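Side-chain contacts in extracellular solute-binding protein, family 5 (Chelativorans sp., PDB 6WM6), which binds EDTA and related aminopolycarboxylates in the periplasm, probably handing them to an ABC transporter for uptake: residues N542-P547 with P552-A557; S83-Q88 with L181-L186; T265-G270 with L294-Q299; K253-T258 with N269-V274; M300-N305 with R346-M351. All coordinates share one frame; numbering follows the deposited sequence.

Contact 1: N542-P547 with P552-A557. With EDO (1,2-ethanediol), chain G; EDO (1,2-ethanediol), chain E.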
# COMPACT_ATOMS: atom_id res chain seq x y z
N ASN A 542 22.99 2.65 -0.08
CA ASN A 542 21.84 3.36 0.48
C ASN A 542 20.54 2.91 -0.14
O ASN A 542 19.51 3.57 0.04
CB ASN A 542 22.02 4.88 0.46
CG ASN A 542 23.25 5.30 1.22
OD1 ASN A 542 23.48 4.82 2.33
ND2 ASN A 542 24.05 6.14 0.62
N LEU A 543 20.54 1.80 -0.83
CA LEU A 543 19.35 1.17 -1.38
C LEU A 543 18.87 0.13 -0.38
O LEU A 543 19.60 -0.85 -0.08
CB LEU A 543 19.69 0.53 -2.72
CG LEU A 543 18.58 -0.34 -3.34
CD1 LEU A 543 17.33 0.45 -3.67
CD2 LEU A 543 19.15 -1.05 -4.58
N ARG A 544 17.66 0.31 0.12
CA ARG A 544 17.16 -0.63 1.11
C ARG A 544 15.67 -0.79 0.94
O ARG A 544 14.96 0.08 0.41
CB ARG A 544 17.52 -0.20 2.53
CG ARG A 544 16.81 1.08 3.02
CD ARG A 544 17.24 1.45 4.43
NE ARG A 544 18.66 1.78 4.46
CZ ARG A 544 19.18 2.98 4.29
NH1 ARG A 544 18.41 4.03 4.05
NH2 ARG A 544 20.50 3.14 4.35
N ASP A 545 15.18 -1.89 1.47
CA ASP A 545 13.75 -2.12 1.47
C ASP A 545 13.07 -1.08 2.35
O ASP A 545 13.59 -0.67 3.38
CB ASP A 545 13.42 -3.52 1.96
CG ASP A 545 12.00 -3.94 1.68
OD1 ASP A 545 11.32 -3.32 0.83
OD2 ASP A 545 11.57 -4.92 2.33
N ASN A 546 11.89 -0.67 1.93
CA ASN A 546 11.02 0.23 2.70
C ASN A 546 9.68 -0.45 2.53
O ASN A 546 8.98 -0.20 1.54
CB ASN A 546 11.08 1.63 2.10
CG ASN A 546 10.37 2.66 2.94
OD1 ASN A 546 10.28 2.51 4.16
ND2 ASN A 546 9.86 3.71 2.31
N PRO A 547 9.33 -1.41 3.42
CA PRO A 547 8.30 -2.43 3.11
C PRO A 547 6.88 -1.92 3.35
O PRO A 547 6.09 -2.48 4.14
CB PRO A 547 8.68 -3.59 4.03
CG PRO A 547 9.36 -2.94 5.19
CD PRO A 547 10.15 -1.77 4.59
N PRO A 552 11.02 1.43 -1.84
CA PRO A 552 12.47 1.67 -1.81
C PRO A 552 12.91 3.00 -2.38
O PRO A 552 14.01 3.46 -2.03
CB PRO A 552 13.06 0.50 -2.61
CG PRO A 552 12.00 -0.55 -2.60
CD PRO A 552 10.66 0.14 -2.48
N ALA A 553 12.14 3.63 -3.25
CA ALA A 553 12.53 4.92 -3.80
C ALA A 553 12.26 6.09 -2.88
O ALA A 553 12.36 7.25 -3.31
CB ALA A 553 11.88 5.13 -5.18
N TYR A 554 12.02 5.83 -1.61
CA TYR A 554 11.83 6.92 -0.64
C TYR A 554 13.05 7.80 -0.44
O TYR A 554 12.90 8.93 0.05
CB TYR A 554 11.38 6.38 0.72
CG TYR A 554 12.47 5.83 1.61
CD1 TYR A 554 13.20 4.70 1.27
CD2 TYR A 554 12.76 6.46 2.83
CE1 TYR A 554 14.20 4.21 2.11
CE2 TYR A 554 13.77 5.96 3.67
CZ TYR A 554 14.46 4.84 3.30
OH TYR A 554 15.46 4.34 4.11
N ASN A 555 14.25 7.33 -0.80
CA ASN A 555 15.49 8.06 -0.48
C ASN A 555 16.47 8.09 -1.66
O ASN A 555 17.68 7.97 -1.47
CB ASN A 555 16.19 7.46 0.74
CG ASN A 555 16.80 6.13 0.45
OD1 ASN A 555 16.30 5.39 -0.40
ND2 ASN A 555 17.88 5.80 1.15
N THR A 556 15.98 8.29 -2.89
CA THR A 556 16.85 8.24 -4.05
C THR A 556 17.95 9.30 -4.03
O THR A 556 18.99 9.09 -4.67
CB THR A 556 16.12 8.32 -5.40
OG1 THR A 556 15.51 9.61 -5.58
CG2 THR A 556 15.11 7.19 -5.57
N ALA A 557 17.78 10.40 -3.30
CA ALA A 557 18.88 11.36 -3.18
C ALA A 557 20.14 10.71 -2.65
O ALA A 557 21.24 11.24 -2.90
CB ALA A 557 18.50 12.52 -2.26
C1 EDO G . 13.01 10.67 -2.78
O1 EDO G . 13.38 9.68 -3.75
C2 EDO G . 14.10 11.74 -2.67
O2 EDO G . 15.31 11.25 -2.02
C1 EDO E . 4.93 -2.51 8.80
O1 EDO E . 6.24 -2.73 9.35
C2 EDO E . 4.97 -2.92 7.33
O2 EDO E . 6.26 -2.53 6.84
O HOH W 1 16.29 2.67 -0.59
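The side-chain amide of Asn555 grips the opposing backbone: its ND2 donates to Asn542 O (3.0 Å, 156° at the hydrogen), lying in the carbonyl plane, and gives a second bond to Glu558 OE1. Its OD1 accepts from Trp559 NE1 and lies 2.7 Å from a water. That water accepts from Arg544 N and also sits close to Pro552 O, adding a water-mediated link beside the direct bonds. Both segments belong to the long loop between strands 540-541 and 560-561 of this family 5 solute-binding fold, and the loop is folded back on itself. The Arg544 chain bends about CG-CD (chi3 64°), so that NH1 donates to Tyr554 OH (3.0 Å); the hydroxyl lies at the edge of the guanidinium, within its plane, while NE turns away to Val39 O. The Tyr554 ring has Asn555 CB over the centre of one face and the Asn546 amide over the other, offset toward the rim and tilted 36°, with ND2 3.4 Å from Tyr554 CG. With an alanine here, Arg544 NH1 is likely to lose this acceptor and the Asn546 amide, bonded through ND2 to Gly551 O, the ring that faces it. Pro552 CB lies 3.6 Å from Arg544 O.

Contact 2: S83-Q88 with L181-L186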
# COMPACT_ATOMS: atom_id res chain seq x y z
N SER A 83 7.71 15.98 -0.55
CA SER A 83 6.77 15.44 0.43
C SER A 83 6.98 16.14 1.76
O SER A 83 8.11 16.34 2.19
CB SER A 83 6.99 13.92 0.65
OG SER A 83 6.92 13.19 -0.57
N ALA A 84 5.88 16.46 2.48
CA ALA A 84 6.03 17.03 3.81
C ALA A 84 6.64 16.02 4.78
O ALA A 84 7.56 16.37 5.54
CB ALA A 84 4.68 17.56 4.32
N PHE A 85 6.10 14.79 4.81
CA PHE A 85 6.62 13.69 5.59
C PHE A 85 6.78 12.49 4.68
O PHE A 85 6.13 12.40 3.64
CB PHE A 85 5.66 13.29 6.74
CG PHE A 85 5.49 14.33 7.82
CD1 PHE A 85 4.71 15.45 7.62
CD2 PHE A 85 6.12 14.16 9.04
CE1 PHE A 85 4.57 16.42 8.62
CE2 PHE A 85 5.97 15.13 10.04
CZ PHE A 85 5.21 16.26 9.82
N MET A 86 7.65 11.56 5.08
CA MET A 86 7.91 10.35 4.31
C MET A 86 7.92 9.14 5.21
O MET A 86 8.48 9.17 6.32
CB MET A 86 9.24 10.48 3.59
CG MET A 86 9.61 9.29 2.71
SD MET A 86 8.32 8.80 1.54
CE MET A 86 7.89 10.39 0.81
N VAL A 87 7.29 8.07 4.74
CA VAL A 87 7.26 6.81 5.49
C VAL A 87 8.60 6.12 5.39
O VAL A 87 9.16 5.97 4.29
CB VAL A 87 6.15 5.90 4.96
CG1 VAL A 87 6.01 4.68 5.87
CG2 VAL A 87 4.80 6.64 4.86
N GLN A 88 9.12 5.71 6.53
CA GLN A 88 10.44 5.12 6.69
C GLN A 88 10.34 3.61 6.86
O GLN A 88 9.25 3.07 7.11
CB GLN A 88 11.12 5.70 7.95
CG GLN A 88 11.19 7.21 8.00
CD GLN A 88 12.02 7.76 6.88
OE1 GLN A 88 13.25 7.53 6.84
NE2 GLN A 88 11.41 8.47 5.96
N LEU A 181 -6.36 12.91 13.49
CA LEU A 181 -5.10 12.28 13.90
C LEU A 181 -4.04 12.33 12.82
O LEU A 181 -2.87 12.62 13.09
CB LEU A 181 -5.41 10.82 14.25
CG LEU A 181 -4.22 9.89 14.38
CD1 LEU A 181 -3.46 10.24 15.61
CD2 LEU A 181 -4.69 8.44 14.41
N GLY A 182 -4.42 12.03 11.58
CA GLY A 182 -3.45 11.71 10.55
C GLY A 182 -2.91 12.90 9.78
O GLY A 182 -2.60 12.80 8.58
N TRP A 183 -2.73 14.04 10.44
CA TRP A 183 -2.32 15.24 9.71
C TRP A 183 -0.92 15.12 9.12
O TRP A 183 -0.64 15.76 8.10
CB TRP A 183 -2.44 16.47 10.62
CG TRP A 183 -1.52 16.49 11.80
CD1 TRP A 183 -1.79 16.04 13.06
CD2 TRP A 183 -0.19 17.02 11.84
NE1 TRP A 183 -0.71 16.24 13.88
CE2 TRP A 183 0.29 16.85 13.15
CE3 TRP A 183 0.64 17.61 10.88
CZ2 TRP A 183 1.57 17.25 13.53
CZ3 TRP A 183 1.91 18.00 11.27
CH2 TRP A 183 2.35 17.83 12.57
N GLN A 184 -0.02 14.31 9.71
CA GLN A 184 1.30 14.13 9.12
C GLN A 184 1.26 13.34 7.81
O GLN A 184 2.27 13.30 7.10
CB GLN A 184 2.24 13.48 10.12
CG GLN A 184 2.53 14.37 11.33
CD GLN A 184 3.53 13.78 12.31
OE1 GLN A 184 3.93 12.64 12.20
NE2 GLN A 184 3.96 14.60 13.26
N GLY A 185 0.14 12.74 7.48
CA GLY A 185 -0.07 12.10 6.18
C GLY A 185 -0.48 13.04 5.08
O GLY A 185 -0.53 12.61 3.92
N LEU A 186 -0.75 14.30 5.40
CA LEU A 186 -1.22 15.28 4.43
C LEU A 186 -0.05 15.96 3.72
O LEU A 186 1.06 16.03 4.23
CB LEU A 186 -2.07 16.34 5.14
CG LEU A 186 -3.26 15.77 5.91
CD1 LEU A 186 -4.03 16.88 6.62
CD2 LEU A 186 -4.20 15.00 4.99
O HOH W 2 3.13 14.11 4.40
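Gln184 lies across the Phe85 ring, and this apolar and pi contact carries most of the interface. Its CB stands 3.8 Å from the ring centroid, only 1° off the normal, a nearly ideal CH-pi approach. The chain beyond CG is extended (chi2 -177°), which carries the terminal amide on across the same ring; amide and ring planes differ by 17° and are stacked, with Gln184 CD 3.6 Å from Phe85 CE2. A second aromatic group meets Phe85 at its far end: Trp183 CZ3 comes within 4.0 Å of Phe85 CZ, the two ring planes being almost perpendicular but the approach oblique. Gln184 CG in turn rests over the rim of one face of the Trp183 indole, so the glutamine's aliphatic part touches both aromatic residues.

The polar contacts run through the backbone and a water. One water accepts from Phe85 N and donates to Gln184 O (2.9 Å) and Leu186 O (2.8 Å), serving three main-chain groups that do not bond directly across the contact. Beside it, the Ala84 methyl packs on Leu186 O.

Farther out, Trp183 touches Gln111, Val113 and Tyr115 on strand 111-117, and Phe85 touches Ala103 on strand 100-108. The arrangement thus seats a short 3-10 turn, in the loop after strand 171-176, between the beta-hairpin of strands 85-87 and 93-95 and the antiparallel sheet that contains strands 100-108 and 111-117.

Contact 3: T265-G270 with L294-Q299; sequences TALENG and LGIDFQ
Helix 263-268 runs up to the loop that leads into strand 296-299, its backbone coming nearest at Glu268 and Leu294, whose CA atoms are 7.6 Å apart. At that separation the backbones do not meet, and the contact is made by four side chains without any hydrogen bond between the segments.

Leu267 and Ile296 reach toward each other tip to tip. With its CG swung opposite the backbone nitrogen (chi1 179°), Leu267 sends its branch point outward from the helix, and CG lies 4.0 Å from Ile296 CD1. The methyl CD2 of Leu267 nestles between two methyls of the isoleucine, 4.1 Å from Ile296 CG2 and equally far from CD1. Both residues are buried, and both also touch Ile535, so the pair forms part of a small aliphatic cluster in which the helix lies against a mixed beta-sheet: strand 296-299 pairs antiparallel with the long strand 524-537 that carries Ile535. Leu291 adds to the cluster from the Ile296 side.

Nearer the surface, Glu268 uses its aliphatic part, not its carboxylate. Its CG lies 3.8 Å from Leu294 CD1, the two side chains crossing at a slant, while the rest of the glutamate chain runs on extended.

Just beyond Glu268 the helix ends in a Schellman motif at Gly270, and the bond from Gly270 N to Leu267 O, 3.1 Å long, is one of the two that define it.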
# COMPACT_ATOMS: atom_id res chain seq x y z
N THR A 265 15.96 -12.55 -14.71
CA THR A 265 16.81 -12.73 -15.88
C THR A 265 17.42 -11.41 -16.34
O THR A 265 18.61 -11.35 -16.66
CB THR A 265 16.00 -13.38 -17.02
OG1 THR A 265 15.60 -14.70 -16.62
CG2 THR A 265 16.83 -13.46 -18.29
N ALA A 266 16.62 -10.34 -16.34
CA ALA A 266 17.13 -9.03 -16.73
C ALA A 266 18.23 -8.55 -15.78
O ALA A 266 19.20 -7.90 -16.20
CB ALA A 266 15.98 -8.02 -16.77
N LEU A 267 18.08 -8.84 -14.48
CA LEU A 267 19.11 -8.46 -13.51
C LEU A 267 20.40 -9.23 -13.78
O LEU A 267 21.50 -8.64 -13.80
CB LEU A 267 18.58 -8.71 -12.09
CG LEU A 267 19.52 -8.39 -10.96
CD1 LEU A 267 19.81 -6.93 -10.81
CD2 LEU A 267 18.90 -8.94 -9.64
N GLU A 268 20.29 -10.54 -13.99
CA GLU A 268 21.47 -11.36 -14.26
C GLU A 268 22.17 -10.92 -15.54
O GLU A 268 23.41 -10.93 -15.61
CB GLU A 268 21.07 -12.83 -14.36
CG GLU A 268 22.24 -13.77 -14.59
CD GLU A 268 21.84 -15.23 -14.58
OE1 GLU A 268 20.63 -15.52 -14.43
OE2 GLU A 268 22.74 -16.09 -14.73
N ASN A 269 21.41 -10.49 -16.55
CA ASN A 269 21.97 -10.09 -17.83
C ASN A 269 22.52 -8.67 -17.83
O ASN A 269 23.06 -8.23 -18.84
CB ASN A 269 20.91 -10.18 -18.93
CG ASN A 269 20.48 -11.60 -19.22
OD1 ASN A 269 21.21 -12.55 -18.95
ND2 ASN A 269 19.28 -11.75 -19.78
N GLY A 270 22.35 -7.91 -16.73
CA GLY A 270 22.82 -6.55 -16.68
C GLY A 270 21.90 -5.51 -17.28
O GLY A 270 22.27 -4.33 -17.32
N LEU A 294 27.76 -13.04 -8.87
CA LEU A 294 27.66 -11.94 -9.81
C LEU A 294 27.44 -10.60 -9.12
O LEU A 294 27.09 -9.61 -9.78
CB LEU A 294 26.50 -12.20 -10.79
CG LEU A 294 26.65 -13.43 -11.69
CD1 LEU A 294 25.38 -13.65 -12.50
CD2 LEU A 294 27.85 -13.26 -12.63
N GLY A 295 27.62 -10.54 -7.81
CA GLY A 295 27.45 -9.30 -7.08
C GLY A 295 26.02 -8.97 -6.78
O GLY A 295 25.71 -7.79 -6.58
N ILE A 296 25.14 -9.96 -6.75
CA ILE A 296 23.71 -9.76 -6.47
C ILE A 296 23.44 -10.11 -5.02
O ILE A 296 23.92 -11.14 -4.52
CB ILE A 296 22.85 -10.60 -7.42
CG1 ILE A 296 22.98 -10.02 -8.85
CG2 ILE A 296 21.40 -10.65 -6.95
CD1 ILE A 296 22.44 -10.91 -9.94
N ASP A 297 22.67 -9.26 -4.35
CA ASP A 297 22.23 -9.50 -2.98
C ASP A 297 20.73 -9.24 -2.94
O ASP A 297 20.12 -8.78 -3.90
CB ASP A 297 22.96 -8.60 -1.97
CG ASP A 297 23.03 -9.22 -0.57
OD1 ASP A 297 22.39 -10.28 -0.31
OD2 ASP A 297 23.74 -8.63 0.28
N PHE A 298 20.12 -9.53 -1.78
CA PHE A 298 18.69 -9.31 -1.66
C PHE A 298 18.30 -9.02 -0.22
O PHE A 298 19.00 -9.39 0.72
CB PHE A 298 17.88 -10.49 -2.23
CG PHE A 298 18.04 -11.79 -1.50
CD1 PHE A 298 19.11 -12.62 -1.77
CD2 PHE A 298 17.10 -12.18 -0.57
CE1 PHE A 298 19.26 -13.82 -1.10
CE2 PHE A 298 17.24 -13.39 0.11
CZ PHE A 298 18.32 -14.20 -0.16
N GLN A 299 17.18 -8.33 -0.09
CA GLN A 299 16.55 -7.99 1.19
C GLN A 299 15.09 -8.39 1.08
O GLN A 299 14.45 -8.16 0.04
CB GLN A 299 16.65 -6.51 1.49
CG GLN A 299 18.06 -5.97 1.64
CD GLN A 299 18.10 -4.47 1.65
OE1 GLN A 299 17.22 -3.80 2.18
NE2 GLN A 299 19.14 -3.89 1.04

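Contact 4: K253-T258 with N269-V274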
# COMPACT_ATOMS: atom_id res chain seq x y z
N LYS A 253 17.39 5.39 -13.98
CA LYS A 253 16.49 4.90 -15.01
C LYS A 253 15.52 3.89 -14.42
O LYS A 253 15.88 3.10 -13.54
CB LYS A 253 17.29 4.22 -16.14
CG LYS A 253 18.10 5.22 -16.97
CD LYS A 253 19.07 4.54 -17.91
CE LYS A 253 19.71 5.58 -18.81
NZ LYS A 253 20.75 4.97 -19.68
N PHE A 254 14.27 3.93 -14.91
CA PHE A 254 13.26 2.93 -14.59
C PHE A 254 12.92 2.21 -15.88
O PHE A 254 12.40 2.83 -16.82
CB PHE A 254 12.06 3.58 -13.93
CG PHE A 254 12.36 4.19 -12.60
CD1 PHE A 254 12.45 3.40 -11.47
CD2 PHE A 254 12.58 5.55 -12.49
CE1 PHE A 254 12.73 3.95 -10.24
CE2 PHE A 254 12.86 6.12 -11.24
CZ PHE A 254 12.94 5.33 -10.13
N ARG A 255 13.25 0.93 -15.94
CA ARG A 255 13.03 0.11 -17.13
C ARG A 255 11.74 -0.67 -16.95
O ARG A 255 11.57 -1.38 -15.95
CB ARG A 255 14.20 -0.85 -17.30
CG ARG A 255 14.05 -1.83 -18.46
CD ARG A 255 14.37 -1.21 -19.80
NE ARG A 255 14.48 -2.25 -20.83
CZ ARG A 255 13.55 -2.51 -21.74
NH1 ARG A 255 12.43 -1.79 -21.80
NH2 ARG A 255 13.75 -3.48 -22.62
N ILE A 256 10.84 -0.55 -17.92
CA ILE A 256 9.54 -1.20 -17.84
C ILE A 256 9.67 -2.64 -18.31
O ILE A 256 10.02 -2.89 -19.46
CB ILE A 256 8.51 -0.41 -18.67
CG1 ILE A 256 8.32 0.98 -18.03
CG2 ILE A 256 7.19 -1.16 -18.76
CD1 ILE A 256 7.94 2.06 -18.99
N ILE A 257 9.37 -3.58 -17.40
CA ILE A 257 9.36 -5.02 -17.67
C ILE A 257 8.04 -5.53 -17.10
O ILE A 257 7.94 -5.83 -15.90
CB ILE A 257 10.55 -5.75 -17.04
CG1 ILE A 257 11.86 -5.14 -17.52
CG2 ILE A 257 10.50 -7.25 -17.36
CD1 ILE A 257 13.10 -5.75 -16.88
N THR A 258 7.02 -5.64 -17.96
CA THR A 258 5.67 -5.96 -17.48
C THR A 258 5.55 -7.41 -17.02
O THR A 258 4.70 -7.72 -16.18
CB THR A 258 4.65 -5.67 -18.59
OG1 THR A 258 5.04 -6.33 -19.80
CG2 THR A 258 4.54 -4.17 -18.84
N ASN A 269 21.41 -10.49 -16.55
CA ASN A 269 21.97 -10.09 -17.83
C ASN A 269 22.52 -8.67 -17.83
O ASN A 269 23.06 -8.23 -18.84
CB ASN A 269 20.91 -10.18 -18.93
CG ASN A 269 20.48 -11.60 -19.22
OD1 ASN A 269 21.21 -12.55 -18.95
ND2 ASN A 269 19.28 -11.75 -19.78
N GLY A 270 22.35 -7.91 -16.73
CA GLY A 270 22.82 -6.55 -16.68
C GLY A 270 21.90 -5.51 -17.28
O GLY A 270 22.27 -4.33 -17.32
N GLU A 271 20.70 -5.91 -17.72
CA GLU A 271 19.75 -4.97 -18.31
C GLU A 271 19.16 -4.04 -17.26
O GLU A 271 18.77 -2.91 -17.56
CB GLU A 271 18.63 -5.76 -18.99
CG GLU A 271 17.57 -4.93 -19.67
CD GLU A 271 16.57 -5.79 -20.43
OE1 GLU A 271 16.83 -7.00 -20.59
OE2 GLU A 271 15.53 -5.25 -20.87
N VAL A 272 19.05 -4.53 -16.02
CA VAL A 272 18.64 -3.71 -14.89
C VAL A 272 19.58 -4.06 -13.75
O VAL A 272 20.24 -5.11 -13.75
CB VAL A 272 17.18 -3.95 -14.47
CG1 VAL A 272 16.23 -3.69 -15.63
CG2 VAL A 272 16.99 -5.36 -13.92
N ASP A 273 19.64 -3.17 -12.76
CA ASP A 273 20.46 -3.36 -11.58
C ASP A 273 19.67 -3.60 -10.30
O ASP A 273 20.28 -3.97 -9.28
CB ASP A 273 21.34 -2.13 -11.37
CG ASP A 273 22.10 -1.73 -12.60
OD1 ASP A 273 22.85 -2.56 -13.11
OD2 ASP A 273 21.93 -0.60 -13.07
N VAL A 274 18.36 -3.38 -10.32
CA VAL A 274 17.49 -3.50 -9.15
C VAL A 274 16.14 -4.01 -9.64
O VAL A 274 15.61 -3.50 -10.64
CB VAL A 274 17.24 -2.16 -8.46
CG1 VAL A 274 16.45 -2.36 -7.15
CG2 VAL A 274 18.54 -1.42 -8.21
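The Schellman motif that ends helix 263-268 brings this contact about: strand 251-256 leads into the helix, and the turn at Gly270 returns the chain so that Glu271 and Val272 lie back against Arg255 and Ile257. The motif is probably secured by a bond from Glu271 N to Ala266 O. The strand is an inner one of a mixed four-stranded sheet, parallel to 49-54 on one side and antiparallel to 232-237 on the other, so the contact joins the turn to that sheet's surface.

Two layers can be told apart. In the buried one, Val272 CG1 is the shared atom: it lies 3.9 Å from Arg255 CB and 4.0 Å from Ile257 CD1, touching both the aliphatic root of the arginine and the end of the isoleucine. Ala266 of the preceding helix touches both Ile257 and Val272 and extends this small apolar patch.

Toward the surface sits a salt bridge. The Arg255 chain is bent at chi2 (79°), turning its guanidinium toward the glutamate, which reaches over on an extended chain; the two planar groups are inclined by 29°. Arg255 was modelled in two conformers and the bridge is described for one, so its permanence is doubtful. Arg255 NH1 is hydrogen-bonded to Gln231 OE1. A single carboxylate oxygen, Glu271 OE2, takes both of the other donors, Arg255 NE at 3.2 Å and Arg255 NH2 at 3.1 Å, each through a weak bond bent to about 130° at the hydrogen.

Contact 5: M300-N305 with R346-M351; sequences MNPSAN and RNWPHM
The indole of Trp348 reaches Pro302 because chi1, at -156°, swings CG roughly opposite the backbone nitrogen and chi2, at -106°, turns the six-membered ring so that its CH2 corner faces Pro302. That corner is what does the touching. Trp348 CH2 lies 3.6 Å from Pro302 N and 3.9 Å from Pro302 CG, with Asn301 C close by, so the tryptophan presses on the peptide junction between Asn301 and Pro302 as well as on the proline ring. Pro302 CG makes an off-centre CH-pi contact, standing 28° off the normal of the six-membered ring. No hydrogen bond crosses between the segments; the junction is one of shape and dispersion.

The tryptophan is held from other directions. Pro349 CD packs 3.7 Å above the plane on one face of the indole, offset toward the rim, Tyr528 meets it with its ring roughly perpendicular, and NE1 donates to Gln529 O. A leucine in its place would probably open a gap beside Pro302 and leave Gln529 O without its indole donor.

Just past the proline, Ser303 OG accepts from Asn305 N (2.9 Å), an ST turn where the chain turns a corner at Ala304. Asn301 and Ser303 pair through their backbones with Thr532 and Leu530 of strand 524-537, and the loop bearing Trp348 runs between helices 333-340 and 366-369, with Trp348 O bonded to Lys337 NZ of the first helix and the indole packed on Pro531 of that same strand.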
# COMPACT_ATOMS: atom_id res chain seq x y z
N MET A 300 14.53 -8.98 2.14
CA MET A 300 13.13 -9.36 2.19
C MET A 300 12.59 -9.08 3.59
O MET A 300 13.26 -9.39 4.58
CB MET A 300 12.98 -10.85 1.92
CG MET A 300 13.46 -11.27 0.56
SD MET A 300 13.22 -13.02 0.24
CE MET A 300 11.46 -13.16 0.31
N ASN A 301 11.37 -8.55 3.65
CA ASN A 301 10.75 -8.17 4.92
C ASN A 301 9.24 -8.39 4.81
O ASN A 301 8.68 -8.44 3.71
CB ASN A 301 11.03 -6.70 5.26
CG ASN A 301 12.48 -6.43 5.49
OD1 ASN A 301 13.05 -6.80 6.52
ND2 ASN A 301 13.11 -5.79 4.52
N PRO A 302 8.53 -8.45 5.94
CA PRO A 302 7.07 -8.45 5.86
C PRO A 302 6.55 -7.13 5.31
O PRO A 302 6.90 -6.06 5.81
CB PRO A 302 6.61 -8.67 7.32
CG PRO A 302 7.80 -9.20 8.02
CD PRO A 302 9.04 -8.70 7.31
N SER A 303 5.72 -7.21 4.28
CA SER A 303 5.14 -6.06 3.59
C SER A 303 3.99 -5.47 4.40
O SER A 303 3.39 -6.12 5.27
CB SER A 303 4.50 -6.58 2.26
OG SER A 303 3.97 -5.56 1.44
N ALA A 304 3.65 -4.22 4.10
CA ALA A 304 2.39 -3.65 4.53
C ALA A 304 1.21 -4.29 3.80
O ALA A 304 0.05 -4.09 4.22
CB ALA A 304 2.37 -2.14 4.28
N ASN A 305 1.44 -5.02 2.72
CA ASN A 305 0.40 -5.74 2.02
C ASN A 305 0.13 -7.04 2.75
O ASN A 305 1.06 -7.79 3.07
CB ASN A 305 0.82 -6.06 0.58
CG ASN A 305 0.97 -4.83 -0.28
OD1 ASN A 305 0.40 -3.80 0.01
ND2 ASN A 305 1.71 -4.98 -1.36
N ARG A 346 11.32 -17.64 7.67
CA ARG A 346 11.42 -18.04 9.06
C ARG A 346 10.58 -17.14 9.96
O ARG A 346 10.51 -15.92 9.74
CB ARG A 346 12.88 -17.99 9.53
N ASN A 347 9.91 -17.74 10.94
CA ASN A 347 9.15 -17.01 11.94
C ASN A 347 8.22 -15.99 11.29
O ASN A 347 8.14 -14.82 11.69
CB ASN A 347 10.09 -16.33 12.95
CG ASN A 347 10.93 -17.35 13.73
OD1 ASN A 347 12.14 -17.18 13.88
ND2 ASN A 347 10.29 -18.40 14.21
N TRP A 348 7.51 -16.44 10.28
CA TRP A 348 6.61 -15.55 9.54
C TRP A 348 5.31 -15.42 10.31
O TRP A 348 4.68 -16.43 10.64
CB TRP A 348 6.34 -16.10 8.14
CG TRP A 348 5.93 -15.00 7.19
CD1 TRP A 348 4.68 -14.73 6.69
CD2 TRP A 348 6.80 -14.00 6.64
NE1 TRP A 348 4.74 -13.63 5.87
CE2 TRP A 348 6.03 -13.17 5.82
CE3 TRP A 348 8.18 -13.74 6.76
CZ2 TRP A 348 6.58 -12.10 5.11
CZ3 TRP A 348 8.72 -12.68 6.07
CH2 TRP A 348 7.92 -11.88 5.24
N PRO A 349 4.85 -14.21 10.62
CA PRO A 349 3.71 -14.08 11.53
C PRO A 349 2.37 -14.30 10.85
O PRO A 349 2.13 -13.83 9.74
CB PRO A 349 3.84 -12.63 12.03
CG PRO A 349 4.52 -11.91 10.93
CD PRO A 349 5.48 -12.91 10.30
N HIS A 350 1.49 -15.00 11.55
CA HIS A 350 0.07 -14.94 11.24
C HIS A 350 -0.43 -13.51 11.42
O HIS A 350 0.08 -12.74 12.25
CB HIS A 350 -0.72 -15.81 12.21
CG HIS A 350 -0.56 -17.28 12.02
ND1 HIS A 350 -1.06 -17.94 10.92
CD2 HIS A 350 0.03 -18.22 12.81
CE1 HIS A 350 -0.79 -19.24 11.04
NE2 HIS A 350 -0.11 -19.42 12.16
N MET A 351 -1.46 -13.14 10.66
CA MET A 351 -2.17 -11.89 10.88
C MET A 351 -3.61 -12.23 11.25
O MET A 351 -4.36 -12.76 10.41
CB MET A 351 -2.11 -10.98 9.68
CG MET A 351 -2.77 -9.64 9.96
SD MET A 351 -2.34 -8.48 8.64
CE MET A 351 -3.59 -7.21 8.92

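How the contacts relate
Contacts 1 and 2 are buried, whereas contacts 3, 4 and 5 are only partly so. Contact 1 is the most polar, with water and side-chain bonds inside a folded loop; contact 2 likewise bridges its backbones by water, but rests mainly on a glutamine lying over a phenylalanine ring. Contacts 3 and 4 share Asn269 and Gly270 and draw on the end of helix 263-268 and the turn after it, one purely aliphatic, the other adding a surface salt bridge. Contact 5 follows contact 3 directly in sequence and is an apolar proline-tryptophan junction. Contact 1 touches all the others, probably bonding Val87 of contact 2, Gln299 of contact 3 and Asn301 of contact 5.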